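Local coordinates for putative glycosyltransferase (Mannosyltransferase) involved in glycosylating the PBCV-1 major capsid protein (Paramecium bursaria Chlorella virus 1, PDB 2P6W), which probably transfers a sugar from a nucleotide sugar in glycosylating the viral major capsid protein, this chain being its manganese-binding N-terminal domain, at residues H36-Y41 with K92-F97; V83-K88 with D190-H195; H108-A113 with I170-Y175. One frame throughout, in Å; residues are numbered along the deposited sequence.

Interaction 1: residues H36-Y41 with K92-F97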
loop_
_atom_site.group_PDB
_atom_site.type_symbol
_atom_site.label_atom_id
_atom_site.label_comp_id
_atom_site.label_asym_id
_atom_site.label_seq_id
_atom_site.Cartn_x
_atom_site.Cartn_y
_atom_site.Cartn_z
ATOM N N HIS A 36 8.559 15.918 -0.723
ATOM C CA HIS A 36 7.246 16.538 -0.618
ATOM C C HIS A 36 6.812 16.829 0.803
ATOM O O HIS A 36 5.723 17.360 1.017
ATOM C CB HIS A 36 6.210 15.666 -1.332
ATOM C CG HIS A 36 6.559 15.431 -2.754
ATOM N ND1 HIS A 36 6.367 16.390 -3.729
ATOM C CD2 HIS A 36 7.193 14.398 -3.354
ATOM C CE1 HIS A 36 6.827 15.931 -4.881
ATOM N NE2 HIS A 36 7.335 14.726 -4.679
ATOM N N GLY A 37 7.643 16.458 1.772
ATOM C CA GLY A 37 7.352 16.763 3.169
ATOM C C GLY A 37 6.389 15.769 3.787
ATOM O O GLY A 37 5.780 16.058 4.821
ATOM N N TYR A 38 6.251 14.593 3.177
ATOM C CA TYR A 38 5.395 13.563 3.773
ATOM C C TYR A 38 6.144 12.862 4.882
ATOM O O TYR A 38 7.367 12.771 4.848
ATOM C CB TYR A 38 4.969 12.508 2.743
ATOM C CG TYR A 38 4.344 13.037 1.481
ATOM C CD1 TYR A 38 3.351 14.019 1.520
ATOM C CD2 TYR A 38 4.688 12.498 0.237
ATOM C CE1 TYR A 38 2.744 14.492 0.340
ATOM C CE2 TYR A 38 4.094 12.972 -0.947
ATOM C CZ TYR A 38 3.122 13.971 -0.888
ATOM O OH TYR A 38 2.528 14.440 -2.042
ATOM N N ASN A 39 5.414 12.318 5.860
ATOM C CA ASN A 39 6.058 11.502 6.891
ATOM C C ASN A 39 6.289 10.126 6.297
ATOM O O ASN A 39 5.569 9.723 5.388
ATOM C CB ASN A 39 5.172 11.348 8.131
ATOM C CG ASN A 39 4.701 12.677 8.694
ATOM O OD1 ASN A 39 3.486 12.900 8.892
ATOM N ND2 ASN A 39 5.641 13.577 8.937
ATOM N N PHE A 40 7.294 9.419 6.804
ATOM C CA PHE A 40 7.610 8.080 6.347
ATOM C C PHE A 40 7.800 7.186 7.572
ATOM O O PHE A 40 8.621 7.502 8.439
ATOM C CB PHE A 40 8.880 8.108 5.492
ATOM C CG PHE A 40 9.305 6.768 5.002
ATOM C CD1 PHE A 40 8.443 5.978 4.250
ATOM C CD2 PHE A 40 10.577 6.284 5.297
ATOM C CE1 PHE A 40 8.842 4.708 3.790
ATOM C CE2 PHE A 40 10.990 5.022 4.841
ATOM C CZ PHE A 40 10.126 4.247 4.079
ATOM N N TYR A 41 7.001 6.116 7.653
ATOM C CA TYR A 41 7.127 5.111 8.708
ATOM C C TYR A 41 7.487 3.785 8.076
ATOM O O TYR A 41 6.805 3.333 7.153
ATOM C CB TYR A 41 5.836 4.922 9.548
ATOM C CG TYR A 41 6.100 3.929 10.645
ATOM C CD1 TYR A 41 6.673 4.333 11.846
ATOM C CD2 TYR A 41 5.884 2.567 10.442
ATOM C CE1 TYR A 41 6.990 3.415 12.833
ATOM C CE2 TYR A 41 6.184 1.637 11.425
ATOM C CZ TYR A 41 6.759 2.071 12.618
ATOM O OH TYR A 41 7.098 1.175 13.612
ATOM N N LYS A 92 6.759 14.883 -8.423
ATOM C CA LYS A 92 5.339 15.215 -8.485
ATOM C C LYS A 92 4.611 14.707 -7.248
ATOM O O LYS A 92 4.766 13.532 -6.885
ATOM C CB LYS A 92 4.700 14.628 -9.739
ATOM C CG LYS A 92 5.240 15.210 -11.045
ATOM C CD LYS A 92 4.666 14.461 -12.219
ATOM C CE LYS A 92 5.137 15.032 -13.558
ATOM N NZ LYS A 92 4.642 14.182 -14.693
ATOM N N PRO A 93 3.806 15.578 -6.602
ATOM C CA PRO A 93 3.151 15.184 -5.354
ATOM C C PRO A 93 1.993 14.239 -5.612
ATOM O O PRO A 93 1.458 14.191 -6.723
ATOM C CB PRO A 93 2.634 16.502 -4.793
ATOM C CG PRO A 93 2.342 17.331 -6.022
ATOM C CD PRO A 93 3.442 16.954 -7.000
ATOM N N ILE A 94 1.599 13.515 -4.569
ATOM C CA ILE A 94 0.546 12.517 -4.675
ATOM C C ILE A 94 -0.749 13.150 -5.166
ATOM O O ILE A 94 -1.513 12.538 -5.912
ATOM C CB ILE A 94 0.316 11.847 -3.303
ATOM C CG1 ILE A 94 1.457 10.863 -2.988
ATOM C CG2 ILE A 94 -1.062 11.173 -3.255
ATOM C CD1 ILE A 94 1.498 10.418 -1.515
ATOM N N THR A 95 -0.971 14.388 -4.731
ATOM C CA THR A 95 -2.183 15.134 -5.033
ATOM C C THR A 95 -2.261 15.571 -6.501
ATOM O O THR A 95 -3.321 16.021 -6.953
ATOM C CB THR A 95 -2.339 16.315 -4.058
ATOM O OG1 THR A 95 -1.092 17.012 -3.961
ATOM C CG2 THR A 95 -2.723 15.783 -2.666
ATOM N N SER A 96 -1.165 15.428 -7.258
ATOM C CA SER A 96 -1.235 15.652 -8.700
ATOM C C SER A 96 -1.881 14.469 -9.422
ATOM O O SER A 96 -2.266 14.586 -10.588
ATOM C CB SER A 96 0.143 15.958 -9.303
ATOM O OG SER A 96 1.009 14.845 -9.163
ATOM N N PHE A 97 -1.993 13.333 -8.717
ATOM C CA PHE A 97 -2.473 12.068 -9.303
ATOM C C PHE A 97 -3.836 11.641 -8.768
ATOM O O PHE A 97 -4.531 10.834 -9.399
ATOM C CB PHE A 97 -1.468 10.941 -9.024
ATOM C CG PHE A 97 -0.156 11.114 -9.739
ATOM C CD1 PHE A 97 0.013 10.649 -11.049
ATOM C CD2 PHE A 97 0.903 11.742 -9.109
ATOM C CE1 PHE A 97 1.223 10.829 -11.717
ATOM C CE2 PHE A 97 2.126 11.909 -9.760
ATOM C CZ PHE A 97 2.286 11.450 -11.058
HETATM O O HOH W 1 0.673 16.227 -1.601
#

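Interaction 2: residues V83-K88 with D190-H195. With MN (manganese (II) ion), chain B.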
loop_
_atom_site.group_PDB
_atom_site.type_symbol
_atom_site.label_atom_id
_atom_site.label_comp_id
_atom_site.label_asym_id
_atom_site.label_seq_id
_atom_site.Cartn_x
_atom_site.Cartn_y
_atom_site.Cartn_z
ATOM N N VAL A 83 6.582 -2.210 -3.984
ATOM C CA VAL A 83 6.136 -1.025 -4.725
ATOM C C VAL A 83 7.242 0.035 -4.650
ATOM O O VAL A 83 7.867 0.205 -3.607
ATOM C CB VAL A 83 4.813 -0.451 -4.131
ATOM C CG1 VAL A 83 4.493 0.888 -4.759
ATOM C CG2 VAL A 83 3.647 -1.424 -4.353
ATOM N N TYR A 84 7.505 0.745 -5.745
ATOM C CA TYR A 84 8.472 1.840 -5.644
ATOM C C TYR A 84 7.963 3.101 -6.321
ATOM O O TYR A 84 6.939 3.089 -6.992
ATOM C CB TYR A 84 9.828 1.436 -6.211
ATOM C CG TYR A 84 9.819 1.135 -7.692
ATOM C CD1 TYR A 84 10.143 2.114 -8.630
ATOM C CD2 TYR A 84 9.523 -0.148 -8.152
ATOM C CE1 TYR A 84 10.141 1.830 -9.985
ATOM C CE2 TYR A 84 9.523 -0.452 -9.514
ATOM C CZ TYR A 84 9.832 0.549 -10.432
ATOM O OH TYR A 84 9.843 0.256 -11.776
ATOM N N VAL A 85 8.684 4.192 -6.102
ATOM C CA VAL A 85 8.346 5.451 -6.722
ATOM C C VAL A 85 9.091 5.531 -8.049
ATOM O O VAL A 85 10.321 5.417 -8.092
ATOM C CB VAL A 85 8.725 6.627 -5.801
ATOM C CG1 VAL A 85 8.539 7.939 -6.523
ATOM C CG2 VAL A 85 7.870 6.608 -4.511
ATOM N N ASN A 86 8.344 5.713 -9.132
ATOM C CA ASN A 86 8.927 5.913 -10.465
ATOM C C ASN A 86 9.844 7.153 -10.482
ATOM O O ASN A 86 9.358 8.271 -10.301
ATOM C CB ASN A 86 7.790 6.100 -11.471
ATOM C CG ASN A 86 8.277 6.405 -12.884
ATOM O OD1 ASN A 86 9.466 6.288 -13.191
ATOM N ND2 ASN A 86 7.353 6.811 -13.746
ATOM N N PRO A 87 11.161 6.960 -10.701
ATOM C CA PRO A 87 12.076 8.119 -10.674
ATOM C C PRO A 87 11.647 9.270 -11.588
ATOM O O PRO A 87 11.856 10.443 -11.235
ATOM C CB PRO A 87 13.416 7.528 -11.127
ATOM C CG PRO A 87 13.338 6.090 -10.754
ATOM C CD PRO A 87 11.886 5.698 -10.937
ATOM N N LYS A 88 11.042 8.949 -12.732
ATOM C CA LYS A 88 10.632 9.979 -13.700
ATOM C C LYS A 88 9.604 10.936 -13.088
ATOM O O LYS A 88 9.514 12.111 -13.492
ATOM C CB LYS A 88 10.071 9.350 -14.992
ATOM C CG LYS A 88 9.542 10.385 -16.001
ATOM C CD LYS A 88 8.637 9.760 -17.057
ATOM C CE LYS A 88 7.938 10.823 -17.911
ATOM N NZ LYS A 88 7.069 11.741 -17.108
ATOM N N ASP A 190 4.817 6.389 -16.947
ATOM C CA ASP A 190 4.109 7.583 -16.497
ATOM C C ASP A 190 3.513 7.426 -15.108
ATOM O O ASP A 190 2.822 8.326 -14.624
ATOM C CB ASP A 190 3.007 7.954 -17.494
ATOM C CG ASP A 190 3.562 8.512 -18.798
ATOM O OD1 ASP A 190 4.667 9.110 -18.790
ATOM O OD2 ASP A 190 2.880 8.344 -19.826
ATOM N N ALA A 191 3.770 6.282 -14.467
ATOM C CA ALA A 191 3.180 6.017 -13.154
ATOM C C ALA A 191 3.873 6.825 -12.059
ATOM O O ALA A 191 4.978 7.323 -12.261
ATOM C CB ALA A 191 3.266 4.521 -12.836
ATOM N N LEU A 192 3.220 6.950 -10.908
ATOM C CA LEU A 192 3.896 7.404 -9.705
ATOM C C LEU A 192 4.368 6.169 -8.935
ATOM O O LEU A 192 5.557 6.042 -8.650
ATOM C CB LEU A 192 2.970 8.235 -8.822
ATOM C CG LEU A 192 3.595 8.671 -7.488
ATOM C CD1 LEU A 192 4.863 9.529 -7.712
ATOM C CD2 LEU A 192 2.515 9.434 -6.667
ATOM N N PHE A 193 3.426 5.280 -8.593
ATOM C CA PHE A 193 3.750 4.042 -7.853
ATOM C C PHE A 193 3.726 2.817 -8.766
ATOM O O PHE A 193 2.705 2.503 -9.376
ATOM C CB PHE A 193 2.770 3.844 -6.680
ATOM C CG PHE A 193 2.827 4.955 -5.665
ATOM C CD1 PHE A 193 4.052 5.392 -5.172
ATOM C CD2 PHE A 193 1.660 5.570 -5.211
ATOM C CE1 PHE A 193 4.129 6.424 -4.227
ATOM C CE2 PHE A 193 1.724 6.584 -4.278
ATOM C CZ PHE A 193 2.966 7.020 -3.788
ATOM N N VAL A 194 4.874 2.147 -8.860
ATOM C CA VAL A 194 5.029 0.999 -9.730
ATOM C C VAL A 194 5.050 -0.256 -8.848
ATOM O O VAL A 194 5.794 -0.326 -7.874
ATOM C CB VAL A 194 6.327 1.097 -10.556
ATOM C CG1 VAL A 194 6.499 -0.145 -11.427
ATOM C CG2 VAL A 194 6.324 2.365 -11.419
ATOM N N HIS A 195 4.244 -1.256 -9.182
ATOM C CA HIS A 195 4.032 -2.361 -8.263
ATOM C C HIS A 195 4.551 -3.678 -8.867
ATOM O O HIS A 195 4.028 -4.154 -9.859
ATOM C CB HIS A 195 2.542 -2.436 -7.907
ATOM C CG HIS A 195 2.185 -3.519 -6.936
ATOM N ND1 HIS A 195 0.879 -3.771 -6.559
ATOM C CD2 HIS A 195 2.955 -4.406 -6.254
ATOM C CE1 HIS A 195 0.864 -4.768 -5.686
ATOM N NE2 HIS A 195 2.108 -5.177 -5.490
HETATM MN MN MN B . 2.686 -6.502 -3.676
#

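Interaction 3: residues H108-A113 with I170-Y175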
loop_
_atom_site.group_PDB
_atom_site.type_symbol
_atom_site.label_atom_id
_atom_site.label_comp_id
_atom_site.label_asym_id
_atom_site.label_seq_id
_atom_site.Cartn_x
_atom_site.Cartn_y
_atom_site.Cartn_z
ATOM N N HIS A 108 -9.201 5.090 -0.329
ATOM C CA HIS A 108 -8.998 5.083 -1.768
ATOM C C HIS A 108 -8.249 3.807 -2.127
ATOM O O HIS A 108 -7.189 3.525 -1.549
ATOM C CB HIS A 108 -8.179 6.300 -2.202
ATOM C CG HIS A 108 -8.944 7.577 -2.124
ATOM N ND1 HIS A 108 -8.916 8.397 -1.020
ATOM C CD2 HIS A 108 -9.803 8.145 -2.996
ATOM C CE1 HIS A 108 -9.724 9.423 -1.216
ATOM N NE2 HIS A 108 -10.258 9.304 -2.417
ATOM N N THR A 109 -8.833 3.012 -3.029
ATOM C CA THR A 109 -8.258 1.743 -3.457
ATOM C C THR A 109 -8.219 1.682 -4.979
ATOM O O THR A 109 -8.692 2.607 -5.661
ATOM C CB THR A 109 -9.073 0.540 -2.882
ATOM O OG1 THR A 109 -10.439 0.659 -3.319
ATOM C CG2 THR A 109 -9.001 0.554 -1.362
ATOM N N PHE A 110 -7.646 0.609 -5.511
ATOM C CA PHE A 110 -7.369 0.488 -6.950
ATOM C C PHE A 110 -7.732 -0.880 -7.462
ATOM O O PHE A 110 -7.462 -1.882 -6.803
ATOM C CB PHE A 110 -5.889 0.818 -7.237
ATOM C CG PHE A 110 -5.499 2.115 -6.647
ATOM C CD1 PHE A 110 -5.767 3.295 -7.332
ATOM C CD2 PHE A 110 -4.977 2.179 -5.358
ATOM C CE1 PHE A 110 -5.493 4.530 -6.754
ATOM C CE2 PHE A 110 -4.694 3.392 -4.772
ATOM C CZ PHE A 110 -4.957 4.585 -5.466
ATOM N N HIS A 111 -8.367 -0.914 -8.634
ATOM C CA HIS A 111 -8.653 -2.192 -9.253
ATOM C C HIS A 111 -7.426 -2.726 -9.980
ATOM O O HIS A 111 -6.392 -2.051 -10.058
ATOM C CB HIS A 111 -9.888 -2.119 -10.167
ATOM C CG HIS A 111 -9.673 -1.379 -11.451
ATOM N ND1 HIS A 111 -8.997 -1.930 -12.517
ATOM C CD2 HIS A 111 -10.106 -0.161 -11.867
ATOM C CE1 HIS A 111 -8.984 -1.071 -13.520
ATOM N NE2 HIS A 111 -9.666 0.004 -13.156
ATOM N N GLU A 112 -7.538 -3.965 -10.467
ATOM C CA GLU A 112 -6.435 -4.603 -11.220
ATOM C C GLU A 112 -6.992 -5.289 -12.467
ATOM O O GLU A 112 -6.478 -6.312 -12.907
ATOM C CB GLU A 112 -5.640 -5.583 -10.344
ATOM C CG GLU A 112 -6.476 -6.640 -9.583
ATOM C CD GLU A 112 -5.628 -7.683 -8.871
ATOM O OE1 GLU A 112 -4.445 -7.403 -8.575
ATOM O OE2 GLU A 112 -6.157 -8.782 -8.605
ATOM N N ALA A 113 -8.007 -4.674 -13.066
ATOM C CA ALA A 113 -8.692 -5.261 -14.219
ATOM C C ALA A 113 -8.022 -4.915 -15.539
ATOM O O ALA A 113 -7.364 -3.890 -15.639
ATOM C CB ALA A 113 -10.136 -4.771 -14.249
ATOM N N ILE A 170 -13.559 4.752 -2.598
ATOM C CA ILE A 170 -13.504 4.837 -4.044
ATOM C C ILE A 170 -12.538 3.779 -4.549
ATOM O O ILE A 170 -11.468 3.590 -3.964
ATOM C CB ILE A 170 -13.064 6.231 -4.543
ATOM C CG1 ILE A 170 -14.039 7.314 -4.041
ATOM C CG2 ILE A 170 -13.049 6.272 -6.077
ATOM C CD1 ILE A 170 -13.684 8.761 -4.514
ATOM N N VAL A 171 -12.928 3.106 -5.633
ATOM C CA VAL A 171 -12.038 2.201 -6.367
ATOM C C VAL A 171 -11.682 2.906 -7.661
ATOM O O VAL A 171 -12.565 3.178 -8.484
ATOM C CB VAL A 171 -12.690 0.820 -6.656
ATOM C CG1 VAL A 171 -11.711 -0.089 -7.379
ATOM C CG2 VAL A 171 -13.132 0.147 -5.354
ATOM N N HIS A 172 -10.398 3.219 -7.787
ATOM C CA HIS A 172 -9.846 3.993 -8.892
ATOM C C HIS A 172 -9.148 3.071 -9.892
ATOM O O HIS A 172 -8.714 1.974 -9.543
ATOM C CB HIS A 172 -8.776 4.946 -8.374
ATOM C CG HIS A 172 -9.293 6.045 -7.498
ATOM N ND1 HIS A 172 -9.275 5.974 -6.123
ATOM C CD2 HIS A 172 -9.801 7.261 -7.806
ATOM C CE1 HIS A 172 -9.747 7.101 -5.620
ATOM N NE2 HIS A 172 -10.074 7.898 -6.618
ATOM N N ASP A 173 -9.006 3.560 -11.118
ATOM C CA ASP A 173 -8.069 2.971 -12.077
ATOM C C ASP A 173 -6.696 2.944 -11.433
ATOM O O ASP A 173 -6.356 3.849 -10.662
ATOM C CB ASP A 173 -7.997 3.809 -13.349
ATOM C CG ASP A 173 -9.246 3.668 -14.229
ATOM O OD1 ASP A 173 -9.983 2.658 -14.121
ATOM O OD2 ASP A 173 -9.480 4.587 -15.039
ATOM N N PRO A 174 -5.906 1.898 -11.723
ATOM C CA PRO A 174 -4.598 1.754 -11.103
ATOM C C PRO A 174 -3.389 2.285 -11.881
ATOM O O PRO A 174 -2.244 2.106 -11.436
ATOM C CB PRO A 174 -4.479 0.234 -10.993
ATOM C CG PRO A 174 -5.086 -0.232 -12.305
ATOM C CD PRO A 174 -6.265 0.709 -12.521
ATOM N N TYR A 175 -3.624 2.915 -13.028
ATOM C CA TYR A 175 -2.545 3.126 -14.008
ATOM C C TYR A 175 -1.389 3.971 -13.512
ATOM O O TYR A 175 -0.259 3.761 -13.950
ATOM C CB TYR A 175 -3.074 3.678 -15.336
ATOM C CG TYR A 175 -4.263 2.909 -15.832
ATOM C CD1 TYR A 175 -4.232 1.507 -15.919
ATOM C CD2 TYR A 175 -5.451 3.569 -16.161
ATOM C CE1 TYR A 175 -5.354 0.792 -16.356
ATOM C CE2 TYR A 175 -6.565 2.867 -16.600
ATOM C CZ TYR A 175 -6.510 1.478 -16.698
ATOM O OH TYR A 175 -7.625 0.769 -17.118
HETATM O O HOH W 2 -7.518 -1.810 -17.456
#

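Interaction 1: residues H36-Y41 with K92-F97
Y38 and H36 meet P93 and I94 at the surface of the GT-A domain. Here the end of helix 20-36 turns into strand 39-43, an outermost strand of the main sheet. The partner is the loop between strands 83-85 and 107-110. The Y38 side chain reaches across to it. Its CB starts toward the loop, and CG lies beside the backbone N, anti to the carbonyl carbon (chi1 -53°). Farther out, one side of the ring runs along I94: Y38 CD2 only just reaches I94 CD1, and Y38 CE2 is 3.7 Å from I94 CD1. Y38 CZ also lies against I94, near its CD1 and N. The two side chains pass at a slant. H36 CB sits over a ring face of Y38, offset toward the rim. At the tip, Y38 OH accepts a bond from the backbone N of I94 (2.8 Å, N-H...O angle 161°). The same oxygen packs on P93, with Y38 OH 3.4 Å from P93 CB. A water in the plane of the ring lies 2.6 Å from Y38 OH and also bonds T95 OG1. The hydroxyl is thus gripped by a backbone amide and a water. H36 approaches P93 at about a right angle. P93 CA stands over one face of the H36 imidazole, a CH-pi contact 4.0 Å from its centroid. The polar end of this ring is held by K90, whose O accepts from H36 NE2. Within the loop, P93 O takes bonds from both S96 N and S96 OG; the hydroxyl, S96 OG, lies 2.6 Å from P93 O, in the carbonyl plane.

Interaction 2: residues V83-K88 with D190-H195
At the manganese site, H195 packs against V83, the residue that follows the DxD motif D80-D82. V83 CG2 lies over one face of the imidazole, a CH-pi contact 3.9 Å from the H195 ring centroid. The H195 side chain is extended, with CG anti to the backbone N (chi1 -179°), and its NE2 binds manganese at 2.3 Å. D80 and D82 bind the same ion. N178 OD1 bonds H195 ND1, so the ring is fixed at both nitrogens. The two residues lie on strands 83-85 and 193-195, which pair antiparallel. Y84 and V194 form the hydrogen-bonded pair: Y84 N reaches V194 O and V194 N reaches Y84 O, each 2.9 Å. Their side chains lie side by side, with V194 CB over a face of the tyrosine ring and V194 CG1 3.4 Å from Y84 OH. V85 CG2 meets the edge of the F193 ring, near its plane. Past the strand, N86 N bonds L192 O. N86 ND2 bonds A191 O (2.8 Å), near its amide plane, and also K189 O, while N86 OD1 accepts from K88 N, an Asx turn. This pairing brings a histidine from late in the chain beside the DxD aspartates, the metal site of a GT-A glycosyltransferase.

Interaction 3: residues H108-A113 with I170-Y175
T109 and I170 share two bonds at a single acceptor. T109 N gives a nearly straight bond to I170 O at 2.9 Å. T109 OG1 donates to the same oxygen, I170 O, at 3.2 Å, but from above the carbonyl plane and off the lone pairs. The threonine hydroxyl lies between its own N and carbonyl carbon, and that torsion (chi1 58°) turns it to the neighbouring strand. V171 CG2 packs on it. T109 O in turn accepts from H172 N at 2.8 Å. H172 ND1 adds only a weak bond to T109 O, at 3.4 Å. H172 O is used next, by H111 N at 3.0 Å. These bonds pair strands 107-110 and 169-172 in parallel, at one margin of the mixed sheet of the GT-A fold; 169-172 is the outermost strand. H108, F110 and H172 share one face of the sheet, though the approach of H108 to H172 is too tight in the model for its detail to be trusted. The F110 ring meets H172 obliquely and turns its edge to D173 O. H108 also meets the ring of W75. Beyond the strands, H111 uses both ring nitrogens. Its NE2 donates to D173 OD1 at 2.8 Å, near the ring plane. The carboxylate is met on its anti side, and its plane stands 88° from the ring. H111 ND1 accepts from A113 N at 3.0 Å, also near the ring plane. The two bonds fix the rotation of the imidazole and are consistent with a neutral ring protonated at NE2. P174 CD covers one face, 3.6 Å from the H111 centroid. A113 O accepts from a water and from Y184 OH; the water also bonds Y175 OH.

In the fold
Interaction 2 is buried and interaction 1 lies at the surface; interaction 3 is partly buried. Interactions 1 and 3 reach opposite margins of the same six-stranded sheet, through strands 39-43 and 169-172, and do not touch. Interaction 2 belongs to a separate small sheet. It meets interaction 1 where F97 and I94 pack on L192, and interaction 3 where A191 CB meets Y175 O. The chemistry differs too. Interaction 1 rests on one tyrosine hydroxyl and ring packing against a loop. Interaction 2 is antiparallel pairing that ends in a metal ligand. Interaction 3 is parallel pairing extended by a histidine-carboxylate bond. Interaction 3 is nested within the loop that interaction 2 closes.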